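Local coordinates for flavodoxin (Aquifex aeolicus, PDB 2ARK), which binds FMN and, as in other flavodoxins, probably serves as a low-potential electron donor to redox enzymes, at residues 143-148 against 152-157. Numbering follows the deposited sequence.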
ATOM      1  N   GLY A 143     -11.472   4.336 -17.751  1.00 28.98           N
ATOM      2  CA  GLY A 143     -12.180   5.339 -18.551  1.00 29.34           C
ATOM      3  C   GLY A 143     -13.487   5.816 -17.926  1.00 30.18           C
ATOM      4  O   GLY A 143     -13.607   5.924 -16.702  1.00 29.28           O
ATOM      5  N   GLU A 144     -14.478   6.094 -18.772  1.00 31.15           N
ATOM      6  CA  GLU A 144     -15.785   6.550 -18.307  1.00 32.63           C
ATOM      7  C   GLU A 144     -16.681   5.375 -17.806  1.00 32.48           C
ATOM      8  O   GLU A 144     -16.686   4.299 -18.404  1.00 32.04           O
ATOM      9  CB  GLU A 144     -16.475   7.361 -19.416  1.00 31.84           C
ATOM     10  CG  GLU A 144     -17.916   7.762 -19.111  1.00 33.60           C
ATOM     11  CD  GLU A 144     -18.653   8.381 -20.296  1.00 35.93           C
ATOM     12  OE1 GLU A 144     -18.198   8.261 -21.466  1.00 39.48           O
ATOM     13  OE2 GLU A 144     -19.707   9.009 -20.049  1.00 40.46           O
ATOM     14  N   PRO A 145     -17.453   5.593 -16.716  1.00 33.26           N
ATOM     15  CA  PRO A 145     -18.391   4.532 -16.299  1.00 34.17           C
ATOM     16  C   PRO A 145     -19.497   4.390 -17.334  1.00 34.97           C
ATOM     17  O   PRO A 145     -20.398   5.232 -17.389  1.00 35.38           O
ATOM     18  CB  PRO A 145     -18.975   5.043 -14.965  1.00 34.40           C
ATOM     19  CG  PRO A 145     -18.414   6.439 -14.748  1.00 32.96           C
ATOM     20  CD  PRO A 145     -17.499   6.799 -15.851  1.00 32.63           C
ATOM     21  N   ARG A 146     -19.418   3.349 -18.159  1.00 35.70           N
ATOM     22  CA  ARG A 146     -20.351   3.186 -19.285  1.00 36.14           C
ATOM     23  C   ARG A 146     -21.304   2.030 -19.075  1.00 35.66           C
ATOM     24  O   ARG A 146     -22.493   2.166 -19.328  1.00 36.00           O
ATOM     25  CB  ARG A 146     -19.608   3.004 -20.608  1.00 36.35           C
ATOM     26  CG  ARG A 146     -18.804   4.226 -21.046  1.00 40.12           C
ATOM     27  CD  ARG A 146     -18.473   4.161 -22.533  1.00 46.12           C
ATOM     28  NE  ARG A 146     -19.640   4.380 -23.414  1.00 52.59           N
ATOM     29  CZ  ARG A 146     -20.736   5.101 -23.115  1.00 55.35           C
ATOM     30  NH1 ARG A 146     -21.718   5.212 -24.008  1.00 54.04           N
ATOM     31  NH2 ARG A 146     -20.863   5.717 -21.930  1.00 56.03           N
ATOM     32  N   SER A 147     -20.779   0.894 -18.630  1.00 35.34           N
ATOM     33  CA  SER A 147     -21.585  -0.309 -18.475  1.00 35.23           C
ATOM     34  C   SER A 147     -22.454  -0.225 -17.231  1.00 35.47           C
ATOM     35  O   SER A 147     -22.162   0.523 -16.287  1.00 35.43           O
ATOM     36  CB  SER A 147     -20.718  -1.572 -18.437  1.00 34.92           C
ATOM     37  OG  SER A 147     -20.186  -1.823 -17.145  1.00 35.04           O
ATOM     38  N   GLU A 148     -23.524  -1.009 -17.244  1.00 35.59           N
ATOM     39  CA  GLU A 148     -24.457  -1.055 -16.140  1.00 35.85           C
ATOM     40  C   GLU A 148     -23.783  -1.320 -14.774  1.00 35.40           C
ATOM     41  O   GLU A 148     -24.073  -0.631 -13.789  1.00 34.81           O
ATOM     42  CB  GLU A 148     -25.589  -2.055 -16.430  1.00 36.06           C
ATOM     43  CG  GLU A 148     -26.847  -1.733 -15.641  1.00 39.27           C
ATOM     44  CD  GLU A 148     -27.006  -0.209 -15.428  1.00 44.60           C
ATOM     45  OE1 GLU A 148     -27.510   0.470 -16.376  1.00 43.58           O
ATOM     46  OE2 GLU A 148     -26.592   0.301 -14.327  1.00 45.14           O
ATOM     47  N   GLU A 152     -23.283   1.193 -11.617  1.00 29.18           N
ATOM     48  CA  GLU A 152     -23.841   0.693 -10.355  1.00 28.22           C
ATOM     49  C   GLU A 152     -22.817   0.640  -9.231  1.00 27.86           C
ATOM     50  O   GLU A 152     -23.159   0.929  -8.090  1.00 27.81           O
ATOM     51  CB  GLU A 152     -24.562  -0.659 -10.548  1.00 27.94           C
ATOM     52  CG  GLU A 152     -25.451  -1.117  -9.372  1.00 26.79           C
ATOM     53  CD  GLU A 152     -26.422  -0.049  -8.839  1.00 28.50           C
ATOM     54  OE1 GLU A 152     -26.626  -0.016  -7.607  1.00 28.45           O
ATOM     55  OE2 GLU A 152     -26.978   0.766  -9.629  1.00 29.30           O
ATOM     56  N   ALA A 153     -21.566   0.294  -9.554  1.00 27.50           N
ATOM     57  CA  ALA A 153     -20.455   0.362  -8.577  1.00 26.39           C
ATOM     58  C   ALA A 153     -20.377   1.752  -7.938  1.00 26.51           C
ATOM     59  O   ALA A 153     -20.206   1.873  -6.725  1.00 25.86           O
ATOM     60  CB  ALA A 153     -19.132   0.009  -9.248  1.00 25.48           C
ATOM     61  N   CYS A 154     -20.520   2.784  -8.779  1.00 26.68           N
ATOM     62  CA  CYS A 154     -20.404   4.181  -8.380  1.00 27.62           C
ATOM     63  C   CYS A 154     -21.535   4.567  -7.486  1.00 27.30           C
ATOM     64  O   CYS A 154     -21.334   5.157  -6.449  1.00 28.74           O
ATOM     65  CB  CYS A 154     -20.388   5.104  -9.596  1.00 27.26           C
ATOM     66  SG  CYS A 154     -18.875   4.985 -10.588  1.00 32.23           S
ATOM     67  N   ARG A 155     -22.734   4.224  -7.896  1.00 27.38           N
ATOM     68  CA  ARG A 155     -23.891   4.388  -7.068  1.00 26.72           C
ATOM     69  C   ARG A 155     -23.762   3.666  -5.728  1.00 27.11           C
ATOM     70  O   ARG A 155     -24.062   4.251  -4.678  1.00 27.50           O
ATOM     71  CB  ARG A 155     -25.109   3.898  -7.821  1.00 26.80           C
ATOM     72  CG  ARG A 155     -25.509   4.722  -9.023  1.00 24.33           C
ATOM     73  CD  ARG A 155     -26.957   4.349  -9.445  1.00 24.91           C
ATOM     74  NE  ARG A 155     -27.237   4.825 -10.798  1.00 25.98           N
ATOM     75  CZ  ARG A 155     -27.160   4.076 -11.900  1.00 27.39           C
ATOM     76  NH1 ARG A 155     -26.849   2.781 -11.815  1.00 27.80           N
ATOM     77  NH2 ARG A 155     -27.413   4.620 -13.096  1.00 26.13           N
ATOM     78  N   ARG A 156     -23.311   2.416  -5.748  1.00 26.79           N
ATOM     79  CA  ARG A 156     -23.220   1.635  -4.511  1.00 27.07           C
ATOM     80  C   ARG A 156     -22.309   2.261  -3.441  1.00 27.67           C
ATOM     81  O   ARG A 156     -22.638   2.225  -2.236  1.00 27.82           O
ATOM     82  CB  ARG A 156     -22.793   0.185  -4.772  1.00 26.91           C
ATOM     83  CG  ARG A 156     -22.939  -0.707  -3.533  1.00 26.45           C
ATOM     84  CD  ARG A 156     -24.433  -0.784  -3.096  1.00 27.58           C
ATOM     85  NE  ARG A 156     -25.261  -0.983  -4.278  1.00 25.84           N
ATOM     86  CZ  ARG A 156     -25.577  -2.168  -4.783  1.00 23.61           C
ATOM     87  NH1 ARG A 156     -26.303  -2.228  -5.877  1.00 20.60           N
ATOM     88  NH2 ARG A 156     -25.191  -3.283  -4.191  1.00 22.53           N
ATOM     89  N   LEU A 157     -21.173   2.811  -3.883  1.00 27.44           N
ATOM     90  CA  LEU A 157     -20.284   3.536  -2.995  1.00 27.04           C
ATOM     91  C   LEU A 157     -20.992   4.622  -2.194  1.00 27.17           C
ATOM     92  O   LEU A 157     -20.887   4.654  -0.977  1.00 26.71           O
ATOM     93  CB  LEU A 157     -19.108   4.126  -3.767  1.00 26.38           C
ATOM     94  CG  LEU A 157     -18.015   4.664  -2.806  1.00 26.47           C
ATOM     95  CD1 LEU A 157     -17.202   3.519  -2.062  1.00 24.91           C
ATOM     96  CD2 LEU A 157     -17.123   5.621  -3.524  1.00 22.09           C
TER
HETATM   97  O   HOH W   1     -27.748   3.171 -15.824  1.00 30.82           O
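The guanidinium of R155 is met at its edge by E148, whose OE2 lies near the guanidinium plane at 3.5 Å from NH1, a salt bridge. The carboxylate of E148 is turned only 18° from that plane, nearly coplanar with it, and a water also lies at the edge, in the plane, accepting from R155 NH2 and donating to E148 OE1, so both carboxylate oxygens are engaged. This charged network lies on the first turns of helix 148-168, the last long helix of the flavodoxin-like alpha/beta fold, entered from strand 139-142 through the loop that holds 143-147. S147 occupies the N-cap position: its side chain caps a nearby backbone N while E150 OE1 accepts from S147 N, consistent with a capping box. The helical bond from E152 N to E148 O, 2.9 Å long, joins the segments through the backbone.

E152 links the two arginines. With CG anti to the backbone N (chi1 -167°), the bend at chi2 (49°) carries the carboxylate between R155 and R156. Each NH1 donates a charged hydrogen bond: R155 NH1 to OE2 at 3.0 Å, nearly along the C-O direction and tilted from the guanidinium plane, R156 NH1 to OE1 at 2.8 Å, from the anti side and in plane. The main polar partner of R155 is E27 of helix 17-30, salt-bridged to NE; D127 of strand 121-128 pairs with R156 NH2. E148 OE2 and E152 OE2, 4.7 Å apart, would repel each other, probably offset by R155 NH1, which bridges both. A glutamine in place of E152 would probably leave one NH1 facing an amide N-H and both arginines without this charge.

On the buried side M21 touches both P145 and C154, which themselves meet as apolar groups, P145 CB 4.4 Å from C154 SG.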